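Local coordinates for protein aldehyde dehydrogenase (Burkholderia vietnamiensis, PDB 5KF0) that probably oxidises aldehydes to carboxylic acids with NADP+ as electron acceptor, and binds its reduced form NADPH, at residues V39-A44 with T190-L195; V183-S188 with L214-D219; V241-K246 with L256-N261. All blocks are in the same frame, centred on the assembly; numbering follows the deposited sequence.

Contact 1: V39-A44 with T190-L195; sequences VATRVA and TPVGAL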
loop_
_atom_site.group_PDB
_atom_site.type_symbol
_atom_site.label_atom_id
_atom_site.label_comp_id
_atom_site.label_asym_id
_atom_site.label_seq_id
_atom_site.Cartn_x
_atom_site.Cartn_y
_atom_site.Cartn_z
ATOM N N VAL A 39 -41.097 13.383 -29.031
ATOM C CA VAL A 39 -40.630 14.050 -27.820
ATOM C C VAL A 39 -41.176 13.288 -26.622
ATOM O O VAL A 39 -42.394 13.148 -26.462
ATOM C CB VAL A 39 -41.065 15.522 -27.802
ATOM C CG1 VAL A 39 -40.687 16.180 -26.479
ATOM C CG2 VAL A 39 -40.425 16.261 -28.966
ATOM N N ALA A 40 -40.278 12.762 -25.791
ATOM C CA ALA A 40 -40.671 11.986 -24.619
ATOM C C ALA A 40 -40.836 12.848 -23.372
ATOM O O ALA A 40 -41.696 12.556 -22.534
ATOM C CB ALA A 40 -39.640 10.883 -24.347
ATOM N N THR A 41 -40.026 13.889 -23.226
ATOM C CA THR A 41 -40.113 14.782 -22.078
ATOM C C THR A 41 -39.393 16.067 -22.445
ATOM O O THR A 41 -38.673 16.130 -23.445
ATOM C CB THR A 41 -39.514 14.143 -20.812
ATOM O OG1 THR A 41 -39.746 14.990 -19.677
ATOM C CG2 THR A 41 -38.005 13.927 -20.970
ATOM N N ARG A 42 -39.595 17.094 -21.626
ATOM C CA ARG A 42 -38.930 18.377 -21.807
ATOM C C ARG A 42 -38.247 18.738 -20.500
ATOM O O ARG A 42 -38.839 18.582 -19.430
ATOM C CB ARG A 42 -39.922 19.464 -22.235
ATOM C CG ARG A 42 -40.535 19.183 -23.599
ATOM C CD ARG A 42 -41.458 20.292 -24.075
ATOM N NE ARG A 42 -41.878 20.056 -25.457
ATOM C CZ ARG A 42 -42.862 19.230 -25.802
ATOM N NH1 ARG A 42 -43.527 18.566 -24.864
ATOM N NH2 ARG A 42 -43.181 19.061 -27.080
ATOM N N VAL A 43 -37.000 19.189 -20.575
ATOM C CA VAL A 43 -36.259 19.479 -19.355
ATOM C C VAL A 43 -35.752 20.914 -19.409
ATOM O O VAL A 43 -35.629 21.526 -20.477
ATOM C CB VAL A 43 -35.093 18.486 -19.114
ATOM C CG1 VAL A 43 -35.519 17.051 -19.453
ATOM C CG2 VAL A 43 -33.865 18.890 -19.880
ATOM N N ALA A 44 -35.479 21.459 -18.224
ATOM C CA ALA A 44 -34.978 22.821 -18.122
ATOM C C ALA A 44 -33.551 22.914 -18.656
ATOM O O ALA A 44 -32.677 22.124 -18.281
ATOM C CB ALA A 44 -35.041 23.297 -16.667
ATOM N N THR A 190 -29.455 12.908 -23.650
ATOM C CA THR A 190 -29.778 11.952 -22.583
ATOM C C THR A 190 -29.590 12.582 -21.205
ATOM O O THR A 190 -28.776 12.109 -20.404
ATOM C CB THR A 190 -28.912 10.691 -22.696
ATOM O OG1 THR A 190 -27.523 11.044 -22.557
ATOM C CG2 THR A 190 -29.119 9.966 -24.033
ATOM N N PRO A 191 -30.359 13.627 -20.873
ATOM C CA PRO A 191 -30.198 14.278 -19.562
ATOM C C PRO A 191 -31.013 13.690 -18.418
ATOM O O PRO A 191 -30.709 14.000 -17.256
ATOM C CB PRO A 191 -30.665 15.713 -19.845
ATOM C CG PRO A 191 -31.819 15.498 -20.805
ATOM C CD PRO A 191 -31.380 14.313 -21.690
ATOM N N VAL A 192 -32.024 12.861 -18.696
ATOM C CA VAL A 192 -33.004 12.525 -17.666
ATOM C C VAL A 192 -32.380 11.676 -16.566
ATOM O O VAL A 192 -32.661 11.882 -15.378
ATOM C CB VAL A 192 -34.220 11.825 -18.290
ATOM C CG1 VAL A 192 -35.181 11.366 -17.193
ATOM C CG2 VAL A 192 -34.915 12.772 -19.274
ATOM N N GLY A 193 -31.561 10.688 -16.938
ATOM C CA GLY A 193 -30.920 9.859 -15.926
ATOM C C GLY A 193 -30.142 10.678 -14.912
ATOM O O GLY A 193 -30.283 10.487 -13.699
ATOM N N ALA A 194 -29.321 11.616 -15.400
ATOM C CA ALA A 194 -28.564 12.497 -14.510
ATOM C C ALA A 194 -29.479 13.327 -13.614
ATOM O O ALA A 194 -29.131 13.602 -12.454
ATOM C CB ALA A 194 -27.656 13.410 -15.341
ATOM N N LEU A 195 -30.640 13.742 -14.126
ATOM C CA LEU A 195 -31.566 14.527 -13.315
ATOM C C LEU A 195 -32.292 13.668 -12.285
ATOM O O LEU A 195 -32.715 14.182 -11.248
ATOM C CB LEU A 195 -32.574 15.253 -14.205
ATOM C CG LEU A 195 -31.913 16.295 -15.113
ATOM C CD1 LEU A 195 -32.923 16.817 -16.124
ATOM C CD2 LEU A 195 -31.310 17.457 -14.304
#
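Val43 lowers its side chain from strand 39-43 onto residues 191-195, at the beginning of helix 192-202, and meets three residues there, each with a different part of its isopropyl group. Val43 CG2 lies 4.1 Å from Pro191 CG, the two side chains passing at a slant. CG1 lies near CG2 of Val192, and the CB methine faces the CD1 methyl of Leu195, with 4.1 Å between Val43 CB and Leu195 CD1. Pro191 and Leu195 are four residues apart, joined by the bond from Leu195 N to Pro191 O, and both meet this one valine side chain. Two residues back on the strand, Thr41 points its CB to the same side and makes the shortest approach: its CG2 methyl stands 3.7 Å from CG2 of Val192. The threonine is rotated with OG1 anti to the backbone N (chi1 -174°), which turns the methyl to the helix and leaves the hydroxyl to another partner, the carbonyl O of Lys11. Val192 CG2 therefore serves both strand residues, with CG1 turned elsewhere. Arg42, between them, points away, and the interface is purely apolar. Ala40 and Thr41 together face Val31 in a classic beta bulge.

Strand 39-43 belongs to a small mixed sheet, running between strands 13-18 and 29-32, and this contact lays that sheet against the start of the helix that follows strand 182-185. Tyr14 of strand 13-18 touches Thr41, Val43 and Val192, and Val31 of strand 29-32 packs on Pro191. Glu98 of helix 88-99 accepts hydrogen bonds from the backbone N atoms of Val192 and Gly193 at the helix start.

Contact 2: V183-S188 with L214-D219; sequences VLKPAS and LPAHRD. With NDP (NADPH dihydro-nicotinamide-adenine-dinucleotide phosphate), chain E.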
loop_
_atom_site.group_PDB
_atom_site.type_symbol
_atom_site.label_atom_id
_atom_site.label_comp_id
_atom_site.label_asym_id
_atom_site.label_seq_id
_atom_site.Cartn_x
_atom_site.Cartn_y
_atom_site.Cartn_z
ATOM N N VAL A 183 -20.226 20.344 -10.543
ATOM C CA VAL A 183 -21.272 20.741 -11.475
ATOM C C VAL A 183 -21.192 19.769 -12.644
ATOM O O VAL A 183 -20.152 19.688 -13.306
ATOM C CB VAL A 183 -21.101 22.191 -11.964
ATOM C CG1 VAL A 183 -22.284 22.587 -12.866
ATOM C CG2 VAL A 183 -20.992 23.175 -10.768
ATOM N N LEU A 184 -22.275 19.028 -12.884
ATOM C CA LEU A 184 -22.329 18.008 -13.928
ATOM C C LEU A 184 -23.176 18.507 -15.091
ATOM O O LEU A 184 -24.308 18.957 -14.890
ATOM C CB LEU A 184 -22.922 16.700 -13.386
ATOM C CG LEU A 184 -23.278 15.621 -14.430
ATOM C CD1 LEU A 184 -22.026 15.079 -15.123
ATOM C CD2 LEU A 184 -24.082 14.473 -13.795
ATOM N N LYS A 185 -22.620 18.433 -16.296
ATOM C CA LYS A 185 -23.366 18.692 -17.525
ATOM C C LYS A 185 -23.562 17.371 -18.249
ATOM O O LYS A 185 -22.609 16.845 -18.848
ATOM C CB LYS A 185 -22.630 19.682 -18.430
ATOM C CG LYS A 185 -23.523 20.205 -19.565
ATOM C CD LYS A 185 -22.715 20.675 -20.781
ATOM C CE LYS A 185 -22.360 19.487 -21.684
ATOM N NZ LYS A 185 -23.614 18.880 -22.262
ATOM N N PRO A 186 -24.751 16.789 -18.220
ATOM C CA PRO A 186 -24.988 15.555 -18.966
ATOM C C PRO A 186 -25.123 15.859 -20.451
ATOM O O PRO A 186 -25.231 17.014 -20.868
ATOM C CB PRO A 186 -26.313 15.047 -18.381
ATOM C CG PRO A 186 -27.063 16.342 -18.084
ATOM C CD PRO A 186 -25.986 17.315 -17.605
ATOM N N ALA A 187 -25.141 14.792 -21.246
ATOM C CA ALA A 187 -25.418 14.944 -22.669
ATOM C C ALA A 187 -26.853 15.419 -22.885
ATOM O O ALA A 187 -27.791 14.921 -22.254
ATOM C CB ALA A 187 -25.200 13.619 -23.401
ATOM N N SER A 188 -27.020 16.395 -23.787
ATOM C CA SER A 188 -28.342 16.979 -24.008
ATOM C C SER A 188 -29.307 15.963 -24.598
ATOM O O SER A 188 -30.527 16.080 -24.405
ATOM C CB SER A 188 -28.234 18.199 -24.927
ATOM O OG SER A 188 -27.400 19.198 -24.361
ATOM N N LEU A 214 -26.819 20.397 -14.607
ATOM C CA LEU A 214 -27.299 21.448 -15.503
ATOM C C LEU A 214 -27.249 20.979 -16.949
ATOM O O LEU A 214 -26.151 20.928 -17.542
ATOM C CB LEU A 214 -26.464 22.718 -15.344
ATOM C CG LEU A 214 -26.428 23.369 -13.962
ATOM C CD1 LEU A 214 -25.554 24.616 -14.008
ATOM C CD2 LEU A 214 -27.825 23.722 -13.487
ATOM N N PRO A 215 -28.381 20.658 -17.559
ATOM C CA PRO A 215 -28.384 20.401 -19.003
ATOM C C PRO A 215 -28.007 21.668 -19.754
ATOM O O PRO A 215 -28.471 22.759 -19.427
ATOM C CB PRO A 215 -29.832 19.981 -19.289
ATOM C CG PRO A 215 -30.412 19.600 -17.934
ATOM C CD PRO A 215 -29.714 20.500 -16.956
ATOM N N ALA A 216 -27.149 21.515 -20.759
ATOM C CA ALA A 216 -26.718 22.636 -21.584
ATOM C C ALA A 216 -26.090 22.069 -22.845
ATOM O O ALA A 216 -25.359 21.077 -22.779
ATOM C CB ALA A 216 -25.706 23.532 -20.852
ATOM N N HIS A 217 -26.397 22.680 -23.985
ATOM C CA HIS A 217 -25.766 22.269 -25.234
ATOM C C HIS A 217 -24.297 22.675 -25.255
ATOM O O HIS A 217 -23.893 23.652 -24.620
ATOM C CB HIS A 217 -26.488 22.897 -26.426
ATOM C CG HIS A 217 -27.916 22.472 -26.565
ATOM N ND1 HIS A 217 -28.277 21.216 -27.004
ATOM C CD2 HIS A 217 -29.073 23.144 -26.351
ATOM C CE1 HIS A 217 -29.596 21.128 -27.040
ATOM N NE2 HIS A 217 -30.104 22.285 -26.655
ATOM N N ARG A 218 -23.499 21.927 -26.027
ATOM C CA ARG A 218 -22.072 22.221 -26.142
ATOM C C ARG A 218 -21.808 23.690 -26.470
ATOM O O ARG A 218 -20.858 24.285 -25.949
ATOM C CB ARG A 218 -21.437 21.317 -27.198
ATOM C CG ARG A 218 -22.127 21.319 -28.564
ATOM C CD ARG A 218 -21.600 20.161 -29.399
ATOM N NE ARG A 218 -22.035 18.881 -28.843
ATOM C CZ ARG A 218 -21.514 17.698 -29.165
ATOM N NH1 ARG A 218 -20.520 17.616 -30.043
ATOM N NH2 ARG A 218 -21.989 16.599 -28.609
ATOM N N ASP A 219 -22.628 24.292 -27.340
ATOM C CA ASP A 219 -22.392 25.676 -27.734
ATOM C C ASP A 219 -22.683 26.676 -26.619
ATOM O O ASP A 219 -22.281 27.837 -26.741
ATOM C CB ASP A 219 -23.225 26.008 -28.973
ATOM C CG ASP A 219 -24.515 25.215 -29.026
ATOM O OD1 ASP A 219 -24.499 24.068 -29.538
ATOM O OD2 ASP A 219 -25.540 25.729 -28.535
HETATM P PA NDP E . -19.481 13.958 -27.535
HETATM O O1A NDP E . -18.023 14.274 -27.516
HETATM O O2A NDP E . -20.156 14.370 -28.844
HETATM O O5B NDP E . -20.259 14.632 -26.324
HETATM C C5B NDP E . -19.871 14.240 -24.983
HETATM C C4B NDP E . -20.255 15.338 -24.028
HETATM O O4B NDP E . -19.430 16.500 -24.273
HETATM C C3B NDP E . -21.706 15.822 -24.146
HETATM O O3B NDP E . -22.205 16.203 -22.866
HETATM C C2B NDP E . -21.549 17.058 -25.031
HETATM O O2B NDP E . -22.602 18.034 -24.894
HETATM C C1B NDP E . -20.272 17.622 -24.435
HETATM N N9A NDP E . -19.593 18.600 -25.277
HETATM C C8A NDP E . -19.278 18.513 -26.607
HETATM N N7A NDP E . -18.605 19.545 -27.061
HETATM C C5A NDP E . -18.474 20.366 -25.953
HETATM C C6A NDP E . -17.850 21.615 -25.763
HETATM N N6A NDP E . -17.241 22.303 -26.736
HETATM N N1A NDP E . -17.885 22.150 -24.521
HETATM C C2A NDP E . -18.509 21.484 -23.547
HETATM N N3A NDP E . -19.137 20.306 -23.607
HETATM C C4A NDP E . -19.082 19.798 -24.846
HETATM O O3 NDP E . -19.674 12.399 -27.297
HETATM P PN NDP E . -20.951 11.450 -27.315
HETATM O O1N NDP E . -21.958 11.946 -26.343
HETATM O O2N NDP E . -21.404 11.344 -28.749
HETATM O O5D NDP E . -20.411 10.049 -26.807
HETATM C C5D NDP E . -19.671 9.113 -27.608
HETATM C C4D NDP E . -18.198 9.308 -27.351
HETATM O O4D NDP E . -17.912 9.120 -25.939
HETATM C C3D NDP E . -17.331 8.299 -28.109
HETATM O O3D NDP E . -16.168 8.890 -28.678
HETATM C C2D NDP E . -16.993 7.282 -27.020
HETATM O O2D NDP E . -15.835 6.484 -27.236
HETATM C C1D NDP E . -16.851 8.192 -25.808
HETATM N N1N NDP E . -17.000 7.382 -24.605
HETATM C C2N NDP E . -15.970 7.237 -23.705
HETATM C C3N NDP E . -16.022 6.371 -22.674
HETATM C C7N NDP E . -14.942 6.279 -21.655
HETATM O O7N NDP E . -15.265 5.993 -20.492
HETATM N N7N NDP E . -13.676 6.436 -22.035
HETATM C C4N NDP E . -17.174 5.439 -22.545
HETATM C C5N NDP E . -18.339 5.910 -23.347
HETATM C C6N NDP E . -18.189 6.769 -24.338
HETATM P P2B NDP E . -23.973 17.937 -25.791
HETATM O O1X NDP E . -23.957 16.642 -26.511
HETATM O O2X NDP E . -25.055 18.137 -24.772
HETATM O O3X NDP E . -23.948 19.122 -26.734
HETATM O O HOH W 1 -27.236 18.753 -21.554
#
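Lys185 NZ is gripped by five oxygens within hydrogen-bonding distance, which must share its three protons: Ala216 O, with 2.9 Å between Lys185 NZ and Ala216 O across the contact, Pro186 O within its own segment, and O2B, O3B and O2X of the bound NADPH. Its approach to Ala216 O is almost straight on (C=O...N angle 172°), whereas it lies well above the carbonyl plane of Pro186. The lysine chain bends at chi3 and chi4, which brings the ammonium group to the ribose hydroxyl O3B and the 2'-phosphate. Ser188 supplies a second grip on phosphate oxygen O2X, with OG at 2.6 Å and the backbone N also donating. Arg218 takes the rest of the 2'-phosphate: its backbone N and NE both donate to O3X, and NH2 binds both O1X and the diphosphate oxygen O2A. NADPH C8A lies over one face of the Arg218 guanidinium, 3.5 Å from its plane.

Between the two loops, a water donates to Pro186 O and Ser188 OG and accepts from Ala216 N. At the strand end of the contact, Leu214 N donates to Leu184 O at 2.9 Å, and Val183 CG1 packs on Leu214 CD1. Lysine, serine and arginine thus gather round the 2'-phosphate that distinguishes NADPH from NADH, an arrangement consistent with use of the phosphorylated cofactor.

Contact 3: V241-K246 with L256-N261; sequences VGWALK and LELGGN. With NDP (NADPH dihydro-nicotinamide-adenine-dinucleotide phosphate), chain E.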
loop_
_atom_site.group_PDB
_atom_site.type_symbol
_atom_site.label_atom_id
_atom_site.label_comp_id
_atom_site.label_asym_id
_atom_site.label_seq_id
_atom_site.Cartn_x
_atom_site.Cartn_y
_atom_site.Cartn_z
ATOM N N VAL A 241 -13.539 16.141 -29.270
ATOM C CA VAL A 241 -13.931 17.167 -28.308
ATOM C C VAL A 241 -12.940 17.227 -27.149
ATOM O O VAL A 241 -12.504 18.312 -26.745
ATOM C CB VAL A 241 -15.362 16.908 -27.803
ATOM C CG1 VAL A 241 -15.681 17.827 -26.623
ATOM C CG2 VAL A 241 -16.368 17.116 -28.936
ATOM N N GLY A 242 -12.607 16.064 -26.577
ATOM C CA GLY A 242 -11.792 16.034 -25.370
ATOM C C GLY A 242 -10.453 16.726 -25.531
ATOM O O GLY A 242 -10.036 17.505 -24.672
ATOM N N TRP A 243 -9.743 16.438 -26.624
ATOM C CA TRP A 243 -8.433 17.056 -26.803
ATOM C C TRP A 243 -8.554 18.556 -27.059
ATOM O O TRP A 243 -7.668 19.326 -26.667
ATOM C CB TRP A 243 -7.670 16.364 -27.938
ATOM C CG TRP A 243 -7.318 14.938 -27.594
ATOM C CD1 TRP A 243 -7.746 13.806 -28.233
ATOM C CD2 TRP A 243 -6.477 14.500 -26.519
ATOM N NE1 TRP A 243 -7.224 12.687 -27.614
ATOM C CE2 TRP A 243 -6.430 13.087 -26.569
ATOM C CE3 TRP A 243 -5.740 15.167 -25.533
ATOM C CZ2 TRP A 243 -5.688 12.323 -25.653
ATOM C CZ3 TRP A 243 -5.003 14.408 -24.622
ATOM C CH2 TRP A 243 -4.980 12.999 -24.692
ATOM N N ALA A 244 -9.652 18.986 -27.683
ATOM C CA ALA A 244 -9.883 20.413 -27.881
ATOM C C ALA A 244 -10.158 21.121 -26.557
ATOM O O ALA A 244 -9.693 22.249 -26.339
ATOM C CB ALA A 244 -11.050 20.619 -28.849
ATOM N N LEU A 245 -10.904 20.473 -25.657
ATOM C CA LEU A 245 -11.198 21.097 -24.368
ATOM C C LEU A 245 -9.942 21.203 -23.511
ATOM O O LEU A 245 -9.755 22.202 -22.806
ATOM C CB LEU A 245 -12.297 20.331 -23.626
ATOM C CG LEU A 245 -13.665 20.353 -24.321
ATOM C CD1 LEU A 245 -14.718 19.755 -23.402
ATOM C CD2 LEU A 245 -14.055 21.773 -24.735
ATOM N N LYS A 246 -9.050 20.204 -23.583
ATOM C CA LYS A 246 -7.788 20.299 -22.849
ATOM C C LYS A 246 -7.036 21.575 -23.217
ATOM O O LYS A 246 -6.482 22.253 -22.341
ATOM C CB LYS A 246 -6.922 19.062 -23.121
ATOM C CG LYS A 246 -5.588 19.027 -22.354
ATOM C CD LYS A 246 -4.821 17.734 -22.664
ATOM C CE LYS A 246 -3.587 17.525 -21.769
ATOM N NZ LYS A 246 -2.484 18.482 -22.018
ATOM N N LEU A 256 -9.337 12.977 -19.124
ATOM C CA LEU A 256 -10.059 12.690 -20.363
ATOM C C LEU A 256 -10.332 11.197 -20.482
ATOM O O LEU A 256 -9.407 10.389 -20.383
ATOM C CB LEU A 256 -9.257 13.141 -21.594
ATOM C CG LEU A 256 -8.913 14.628 -21.664
ATOM C CD1 LEU A 256 -8.067 14.874 -22.912
ATOM C CD2 LEU A 256 -10.175 15.499 -21.692
ATOM N N GLU A 257 -11.593 10.840 -20.718
ATOM C CA GLU A 257 -12.012 9.460 -20.982
ATOM C C GLU A 257 -12.630 9.452 -22.375
ATOM O O GLU A 257 -13.764 9.902 -22.550
ATOM C CB GLU A 257 -13.014 8.983 -19.926
ATOM C CG GLU A 257 -12.385 8.660 -18.570
ATOM C CD GLU A 257 -11.711 7.303 -18.545
ATOM O OE1 GLU A 257 -11.759 6.565 -19.559
ATOM O OE2 GLU A 257 -11.101 6.981 -17.498
ATOM N N LEU A 258 -11.902 8.940 -23.370
ATOM C CA LEU A 258 -12.316 9.127 -24.756
ATOM C C LEU A 258 -12.606 7.794 -25.447
ATOM O O LEU A 258 -13.065 6.848 -24.798
ATOM C CB LEU A 258 -11.248 9.934 -25.505
ATOM C CG LEU A 258 -10.734 11.136 -24.687
ATOM C CD1 LEU A 258 -9.530 11.778 -25.353
ATOM C CD2 LEU A 258 -11.837 12.184 -24.463
ATOM N N GLY A 259 -12.372 7.713 -26.756
ATOM C CA GLY A 259 -12.846 6.577 -27.534
ATOM C C GLY A 259 -11.747 5.807 -28.248
ATOM O O GLY A 259 -10.564 6.070 -28.017
ATOM N N GLY A 260 -12.117 4.870 -29.121
ATOM C CA GLY A 260 -11.108 4.092 -29.831
ATOM C C GLY A 260 -11.761 3.108 -30.783
ATOM O O GLY A 260 -12.987 3.078 -30.942
ATOM N N ASN A 261 -10.919 2.300 -31.430
ATOM C CA ASN A 261 -11.365 1.265 -32.365
ATOM C C ASN A 261 -10.881 -0.092 -31.850
ATOM O O ASN A 261 -10.007 -0.726 -32.454
ATOM C CB ASN A 261 -10.857 1.555 -33.815
ATOM C CG ASN A 261 -9.338 1.639 -33.908
ATOM O OD1 ASN A 261 -8.634 1.811 -32.902
ATOM N ND2 ASN A 261 -8.822 1.495 -35.128
HETATM P PA NDP E . -19.481 13.958 -27.535
HETATM O O1A NDP E . -18.023 14.274 -27.516
HETATM O O2A NDP E . -20.156 14.370 -28.844
HETATM O O5B NDP E . -20.259 14.632 -26.324
HETATM C C5B NDP E . -19.871 14.240 -24.983
HETATM C C4B NDP E . -20.255 15.338 -24.028
HETATM O O4B NDP E . -19.430 16.500 -24.273
HETATM C C3B NDP E . -21.706 15.822 -24.146
HETATM O O3B NDP E . -22.205 16.203 -22.866
HETATM C C2B NDP E . -21.549 17.058 -25.031
HETATM O O2B NDP E . -22.602 18.034 -24.894
HETATM C C1B NDP E . -20.272 17.622 -24.435
HETATM N N9A NDP E . -19.593 18.600 -25.277
HETATM C C8A NDP E . -19.278 18.513 -26.607
HETATM N N7A NDP E . -18.605 19.545 -27.061
HETATM C C5A NDP E . -18.474 20.366 -25.953
HETATM C C6A NDP E . -17.850 21.615 -25.763
HETATM N N6A NDP E . -17.241 22.303 -26.736
HETATM N N1A NDP E . -17.885 22.150 -24.521
HETATM C C2A NDP E . -18.509 21.484 -23.547
HETATM N N3A NDP E . -19.137 20.306 -23.607
HETATM C C4A NDP E . -19.082 19.798 -24.846
HETATM O O3 NDP E . -19.674 12.399 -27.297
HETATM P PN NDP E . -20.951 11.450 -27.315
HETATM O O1N NDP E . -21.958 11.946 -26.343
HETATM O O2N NDP E . -21.404 11.344 -28.749
HETATM O O5D NDP E . -20.411 10.049 -26.807
HETATM C C5D NDP E . -19.671 9.113 -27.608
HETATM C C4D NDP E . -18.198 9.308 -27.351
HETATM O O4D NDP E . -17.912 9.120 -25.939
HETATM C C3D NDP E . -17.331 8.299 -28.109
HETATM O O3D NDP E . -16.168 8.890 -28.678
HETATM C C2D NDP E . -16.993 7.282 -27.020
HETATM O O2D NDP E . -15.835 6.484 -27.236
HETATM C C1D NDP E . -16.851 8.192 -25.808
HETATM N N1N NDP E . -17.000 7.382 -24.605
HETATM C C2N NDP E . -15.970 7.237 -23.705
HETATM C C3N NDP E . -16.022 6.371 -22.674
HETATM C C7N NDP E . -14.942 6.279 -21.655
HETATM O O7N NDP E . -15.265 5.993 -20.492
HETATM N N7N NDP E . -13.676 6.436 -22.035
HETATM C C4N NDP E . -17.174 5.439 -22.545
HETATM C C5N NDP E . -18.339 5.910 -23.347
HETATM C C6N NDP E . -18.189 6.769 -24.338
HETATM P P2B NDP E . -23.973 17.937 -25.791
HETATM O O1X NDP E . -23.957 16.642 -26.511
HETATM O O2X NDP E . -25.055 18.137 -24.772
HETATM O O3X NDP E . -23.948 19.122 -26.734
#
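Trp243 and Leu256 both place CG anti to the carbonyl carbon (chi1 -66° and -60°), and these rotations bring a leucine methyl over the face of the indole across a beta-alpha-beta unit of the Rossmann-like cofactor domain, formed by strand 232-236, helix 239-248 and strand 253-257. Leu256 CD1 sits over the six-membered ring of Trp243, 3.7 Å from the centroid, in a CH-pi contact. Leu258 CD1 comes to the same face of the indole but farther along, over the pyrrole side, 3.4 Å from Trp243 NE1. The indole thus lies across two leucine methyls, while its N-H is bonded to the carbonyl O of Asp459. Next to the indole, helix and strand draw close where Gly242 CA and Leu256 CA are 6.3 Å apart: Leu256 CD2 packs on Gly242 O, and Leu258 CD2 lies 4.0 Å from Gly242 CA. With no side chain at Gly242, both leucines reach the helix backbone.

Lys246 runs past Leu256 with its aliphatic part, then carries its ammonium group to Gly250 O and Lys252 O of the second subunit, whose Lys251 makes a cation-pi contact with Trp243. On the side of the unit that holds the cofactor, Val241 and Leu245 touch the adenine. At the end of the strand, the carboxamide of NADPH is held by two acceptors: N7N donates to Glu257 OE1 at 3.1 Å and to Leu258 O at 2.9 Å, the latter bond almost straight at 177°.

Overall arrangement
Contacts 1 and 2 adjoin, their centres about 11 Å apart: Pro215 packs on Val43 and Pro186 on Ala194 and Pro191, and strand 182-185 leads on to helix 192-202. Contact 3 lies about 16 Å from contact 2, centre to centre, on the same six-stranded sheet, and both touch NADPH, contact 2 mainly at its 2'-phosphate, contact 3 at the adenine and the nicotinamide end. All three are largely buried. Contact 1 is wholly apolar and keeps its distance from the cofactor, contact 2 is dense with charge and hydrogen bonds, and contact 3 is apolar between its segments, with Trp243 and Lys246 partly exposed beside a second subunit.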